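Long-range contacts in transcriptional regulator, LacI family (Arthrobacter sp., PDB 4RKQ), which probably regulates transcription of sugar-metabolism genes, sensing a small sugar-like effector through its periplasmic-binding-protein-like domain: residues 113-118 / 276-281; 143-148 / 168-173. All blocks are in the same frame, centred on the assembly; numbering follows the deposited sequence.

Contact 1: residues 113-118 / 276-281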
loop_
_atom_site.group_PDB
_atom_site.type_symbol
_atom_site.label_atom_id
_atom_site.label_comp_id
_atom_site.label_asym_id
_atom_site.label_seq_id
_atom_site.Cartn_x
_atom_site.Cartn_y
_atom_site.Cartn_z
ATOM N N GLN A 113 20.457 -2.524 16.546
ATOM C CA GLN A 113 20.828 -2.340 17.954
ATOM C C GLN A 113 20.437 -0.964 18.437
ATOM O O GLN A 113 19.948 -0.794 19.554
ATOM C CB GLN A 113 22.315 -2.541 18.143
ATOM C CG GLN A 113 22.646 -3.993 17.934
ATOM C CD GLN A 113 24.022 -4.340 18.402
ATOM O OE1 GLN A 113 24.644 -3.594 19.163
ATOM N NE2 GLN A 113 24.508 -5.487 17.959
ATOM N N HIS A 114 20.650 0.025 17.599
ATOM C CA HIS A 114 20.231 1.349 17.912
ATOM C C HIS A 114 18.704 1.484 18.035
ATOM O O HIS A 114 18.188 2.121 18.966
ATOM C CB HIS A 114 20.748 2.297 16.884
ATOM C CG HIS A 114 20.105 3.632 16.951
ATOM N ND1 HIS A 114 20.583 4.638 17.753
ATOM C CD2 HIS A 114 18.989 4.115 16.356
ATOM C CE1 HIS A 114 19.819 5.702 17.616
ATOM N NE2 HIS A 114 18.834 5.407 16.788
ATOM N N ALA A 115 17.971 0.898 17.095
ATOM C CA ALA A 115 16.508 0.951 17.129
ATOM C C ALA A 115 15.974 0.303 18.405
ATOM O O ALA A 115 15.031 0.807 19.016
ATOM C CB ALA A 115 15.911 0.233 15.906
ATOM N N ALA A 116 16.553 -0.840 18.759
ATOM C CA ALA A 116 16.129 -1.610 19.921
ATOM C C ALA A 116 16.354 -0.805 21.184
ATOM O O ALA A 116 15.492 -0.763 22.065
ATOM C CB ALA A 116 16.886 -2.939 19.981
ATOM N N LYS A 117 17.481 -0.120 21.250
ATOM C CA LYS A 117 17.806 0.689 22.410
ATOM C C LYS A 117 16.828 1.827 22.544
ATOM O O LYS A 117 16.333 2.090 23.624
ATOM C CB LYS A 117 19.237 1.228 22.332
ATOM C CG LYS A 117 19.518 2.350 23.325
ATOM C CD LYS A 117 20.963 2.371 23.808
ATOM C CE LYS A 117 21.920 3.032 22.831
ATOM N NZ LYS A 117 21.840 4.515 22.855
ATOM N N VAL A 118 16.514 2.487 21.440
ATOM C CA VAL A 118 15.599 3.608 21.466
ATOM C C VAL A 118 14.172 3.195 21.820
ATOM O O VAL A 118 13.507 3.844 22.647
ATOM C CB VAL A 118 15.655 4.416 20.167
ATOM C CG1 VAL A 118 14.629 5.527 20.165
ATOM C CG2 VAL A 118 17.051 5.012 19.991
ATOM N N LEU A 276 21.653 2.980 7.787
ATOM C CA LEU A 276 20.693 3.996 8.164
ATOM C C LEU A 276 20.169 3.725 9.578
ATOM O O LEU A 276 20.191 2.593 10.058
ATOM C CB LEU A 276 19.532 4.034 7.167
ATOM C CG LEU A 276 19.891 4.325 5.731
ATOM C CD1 LEU A 276 18.619 4.310 4.907
ATOM C CD2 LEU A 276 20.629 5.641 5.600
ATOM N N LYS A 277 19.671 4.773 10.219
ATOM C CA LYS A 277 19.182 4.692 11.605
ATOM C C LYS A 277 17.731 5.157 11.669
ATOM O O LYS A 277 17.397 6.219 11.130
ATOM C CB LYS A 277 20.042 5.558 12.527
ATOM C CG LYS A 277 21.497 5.115 12.664
ATOM C CD LYS A 277 22.033 5.374 14.067
ATOM C CE LYS A 277 23.551 5.234 14.141
ATOM N NZ LYS A 277 24.058 3.957 13.567
ATOM N N HIS A 278 16.874 4.371 12.338
ATOM C CA HIS A 278 15.476 4.756 12.550
ATOM C C HIS A 278 15.443 5.829 13.625
ATOM O O HIS A 278 16.373 5.946 14.411
ATOM C CB HIS A 278 14.663 3.590 13.078
ATOM C CG HIS A 278 14.527 2.453 12.126
ATOM N ND1 HIS A 278 15.543 1.547 11.901
ATOM C CD2 HIS A 278 13.489 2.066 11.347
ATOM C CE1 HIS A 278 15.123 0.633 11.044
ATOM N NE2 HIS A 278 13.874 0.908 10.709
ATOM N N ARG A 279 14.336 6.557 13.691
ATOM C CA ARG A 279 14.100 7.515 14.745
ATOM C C ARG A 279 12.748 7.163 15.355
ATOM O O ARG A 279 11.845 6.698 14.657
ATOM C CB ARG A 279 14.104 8.928 14.158
ATOM C CG ARG A 279 15.495 9.441 13.770
ATOM C CD ARG A 279 15.483 10.900 13.300
ATOM N NE ARG A 279 14.567 11.142 12.179
ATOM C CZ ARG A 279 14.826 10.863 10.895
ATOM N NH1 ARG A 279 15.986 10.325 10.518
ATOM N NH2 ARG A 279 13.908 11.125 9.971
ATOM N N LEU A 280 12.597 7.401 16.652
ATOM C CA LEU A 280 11.290 7.185 17.320
ATOM C C LEU A 280 10.311 8.289 16.970
ATOM O O LEU A 280 10.581 9.455 17.221
ATOM C CB LEU A 280 11.485 7.115 18.835
ATOM C CG LEU A 280 10.238 6.955 19.694
ATOM C CD1 LEU A 280 9.427 5.707 19.342
ATOM C CD2 LEU A 280 10.649 6.981 21.154
ATOM N N VAL A 281 9.187 7.927 16.370
ATOM C CA VAL A 281 8.113 8.870 16.077
ATOM C C VAL A 281 6.982 8.586 17.068
ATOM O O VAL A 281 6.336 7.511 17.046
ATOM C CB VAL A 281 7.633 8.750 14.622
ATOM C CG1 VAL A 281 6.483 9.712 14.348
ATOM C CG2 VAL A 281 8.797 8.992 13.681
#
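K277 and H114 meet across the contact and also share the carboxylate of D111: in the K277 conformer described throughout, one of two modelled, the lysine NZ forms a salt bridge to D111 OD2, while the backbone N of H114 is hydrogen-bonded to D111 OD1. Bent at chi2 and chi4, the lysine chain crosses the imidazole at about a right angle, and K277 CD sits over the middle of the H114 ring, 3.9 Å from the centroid and 9° off the normal, a CH-pi contact. V118 CG2 covers the opposite face, 3.6 Å above the plane of the H114 ring but shifted toward its rim, so the ring lies flat between two aliphatic groups. A chi1 of 167° swings the imidazole out from the helix toward residues 277 and 278. H278 O lies at the edge of the ring, in its plane, 3.5 Å from H114 NE2. Losing the imidazole to an alanine here would probably leave a gap between K277 CD and V118 CG2 and let the lysine chain move more freely. One helical turn on, V118 CG1 rests 3.8 Å from L280 CB, and M242 touches both side chains. Next to H114 in the helix, the A115 methyl approaches the H278 ring, A115 CB lying 4.2 Å from H278 ND1. Residues 276-281 pass from backbone pairing with N109 and D111 to pairing with A243 and T241, a switch of strand partners consistent with the interdomain hinge of the type I periplasmic-binding-protein fold found in LacI-family regulators.

Contact 2: residues 143-148 / 168-173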
loop_
_atom_site.group_PDB
_atom_site.type_symbol
_atom_site.label_atom_id
_atom_site.label_comp_id
_atom_site.label_asym_id
_atom_site.label_seq_id
_atom_site.Cartn_x
_atom_site.Cartn_y
_atom_site.Cartn_z
ATOM N N ASP A 143 10.671 -25.893 21.228
ATOM C CA ASP A 143 9.888 -26.069 22.474
ATOM C C ASP A 143 9.109 -24.797 22.838
ATOM O O ASP A 143 7.954 -24.860 23.273
ATOM C CB ASP A 143 10.801 -26.485 23.649
ATOM N N GLU A 144 9.750 -23.644 22.667
ATOM C CA GLU A 144 9.085 -22.344 22.837
ATOM C C GLU A 144 9.592 -21.386 21.756
ATOM O O GLU A 144 10.604 -21.671 21.109
ATOM C CB GLU A 144 9.375 -21.775 24.232
ATOM C CG GLU A 144 8.670 -22.512 25.365
ATOM C CD GLU A 144 9.097 -22.033 26.739
ATOM O OE1 GLU A 144 10.310 -21.821 26.949
ATOM O OE2 GLU A 144 8.220 -21.877 27.615
ATOM N N PRO A 145 8.888 -20.254 21.543
ATOM C CA PRO A 145 9.405 -19.208 20.641
ATOM C C PRO A 145 10.845 -18.769 20.978
ATOM O O PRO A 145 11.158 -18.598 22.149
ATOM C CB PRO A 145 8.429 -18.039 20.875
ATOM C CG PRO A 145 7.156 -18.668 21.329
ATOM C CD PRO A 145 7.536 -19.936 22.053
ATOM N N VAL A 146 11.698 -18.606 19.963
ATOM C CA VAL A 146 13.055 -18.010 20.100
ATOM C C VAL A 146 13.189 -16.909 19.011
ATOM O O VAL A 146 12.551 -17.027 17.955
ATOM C CB VAL A 146 14.151 -19.098 19.952
ATOM C CG1 VAL A 146 14.273 -19.564 18.496
ATOM C CG2 VAL A 146 15.492 -18.618 20.493
ATOM N N PRO A 147 13.968 -15.823 19.267
ATOM C CA PRO A 147 13.966 -14.751 18.256
ATOM C C PRO A 147 14.728 -15.171 17.013
ATOM O O PRO A 147 15.876 -15.600 17.139
ATOM C CB PRO A 147 14.691 -13.577 18.943
ATOM C CG PRO A 147 14.913 -13.988 20.351
ATOM C CD PRO A 147 14.804 -15.479 20.428
ATOM N N CYS A 148 14.094 -15.038 15.842
ATOM C CA CYS A 148 14.694 -15.450 14.562
ATOM C C CYS A 148 15.175 -14.334 13.614
ATOM O O CYS A 148 16.011 -14.607 12.772
ATOM C CB CYS A 148 13.744 -16.363 13.806
ATOM S SG CYS A 148 12.007 -15.857 13.795
ATOM N N LEU A 168 8.287 -13.352 24.466
ATOM C CA LEU A 168 8.311 -13.406 23.014
ATOM C C LEU A 168 7.048 -14.049 22.444
ATOM O O LEU A 168 6.651 -15.137 22.850
ATOM C CB LEU A 168 9.512 -14.208 22.550
ATOM C CG LEU A 168 9.706 -14.327 21.032
ATOM C CD1 LEU A 168 10.077 -12.981 20.428
ATOM C CD2 LEU A 168 10.806 -15.364 20.751
ATOM N N ILE A 169 6.453 -13.364 21.466
ATOM C CA ILE A 169 5.330 -13.877 20.668
ATOM C C ILE A 169 5.833 -13.918 19.233
ATOM O O ILE A 169 6.614 -13.045 18.826
ATOM C CB ILE A 169 4.121 -12.925 20.702
ATOM C CG1 ILE A 169 3.828 -12.461 22.122
ATOM C CG2 ILE A 169 2.879 -13.584 20.086
ATOM C CD1 ILE A 169 2.919 -11.264 22.143
ATOM N N VAL A 170 5.437 -14.959 18.522
ATOM C CA VAL A 170 5.798 -15.152 17.117
ATOM C C VAL A 170 4.511 -15.352 16.342
ATOM O O VAL A 170 3.604 -16.001 16.806
ATOM C CB VAL A 170 6.723 -16.361 16.934
ATOM C CG1 VAL A 170 7.074 -16.569 15.470
ATOM C CG2 VAL A 170 8.004 -16.158 17.728
ATOM N N ALA A 171 4.410 -14.702 15.190
ATOM C CA ALA A 171 3.274 -14.863 14.303
ATOM C C ALA A 171 3.737 -14.573 12.866
ATOM O O ALA A 171 4.771 -13.907 12.639
ATOM C CB ALA A 171 2.150 -13.905 14.713
ATOM N N GLU A 172 2.944 -15.036 11.911
ATOM C CA GLU A 172 3.149 -14.729 10.495
ATOM C C GLU A 172 2.979 -13.242 10.301
ATOM O O GLU A 172 2.210 -12.612 11.022
ATOM C CB GLU A 172 2.105 -15.489 9.643
ATOM C CG GLU A 172 2.478 -15.748 8.196
ATOM C CD GLU A 172 1.256 -16.040 7.339
ATOM O OE1 GLU A 172 0.254 -16.552 7.883
ATOM O OE2 GLU A 172 1.282 -15.749 6.123
ATOM N N GLU A 173 3.661 -12.673 9.313
ATOM C CA GLU A 173 3.769 -11.220 9.203
ATOM C C GLU A 173 2.512 -10.663 8.474
ATOM O O GLU A 173 2.612 -10.214 7.355
ATOM C CB GLU A 173 5.057 -10.888 8.413
ATOM C CG GLU A 173 5.460 -9.411 8.324
ATOM C CD GLU A 173 6.696 -9.159 7.466
ATOM O OE1 GLU A 173 7.486 -10.084 7.217
ATOM O OE2 GLU A 173 6.919 -8.024 7.053
#
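L168 pushes one methyl into a shallow hollow in the loop P145-P147, within the beta-alpha-beta crossover that runs from strand 131-136 through helix 150-161 to strand 166-171. This is a right-handed unit in the Rossmann-like C-terminal half of the LacI-type fold, and strand 166-171 is the outermost strand at that end of the sheet. The loop leads into helix 150-161 and lies over strand 166-171, which follows that helix in the chain. The bump is L168 CD2; the floor of the hollow is backbone, with V146 C at 3.3 Å from CD2 and P145 C at 3.4 Å, and P147 N scarcely farther. This is a snug fit of a methyl against main-chain atoms. One wall is the P145 ring, its CB 3.6 Å from L168 CD2; the other is P147, whose CD lies 4.0 Å from the same methyl as the two side chains cross obliquely. CG of L168 stands anti to its own N (chi1 -178°), and that torsion carries the branch off the strand up to the loop. The fit is reciprocal: P145 CB is itself a bump, settling into the notch between L168 and V170. V146 turns its own side chain away from the strand, and its main chain alone lines the hollow. The side-chain contacts are apolar, and no hydrogen bond joins the two segments; P145, exposed at the surface, is poorly ordered, so its side of the fit is less sharply defined. L168 and P147 also both touch E135 of the neighbouring strand 131-136, while I169 points to the other face of the sheet, against A181 and F185 of helix 175-188. On the far side of the notch, V170 CG2 lies 3.7 Å from P145 CB.

Contacts 1 and 2 do not touch: their centres are 21 Å apart and their nearest atoms about 11 Å. Along the chain contact 2 is nested inside contact 1, whose segments, 158 residues apart, bracket nearly all of the C-terminal half. Both reach the same sheet, contact 1 through strand 273-281 near its middle and contact 2 through the edge strand 166-171. Helix 150-161 lies between them: A116 of the helix in contact 1 packs on it, and the loop of contact 2 leads into it. Contact 1 probably lies by the crossing between the two lobes, contact 2 at the outer edge of the C-terminal lobe.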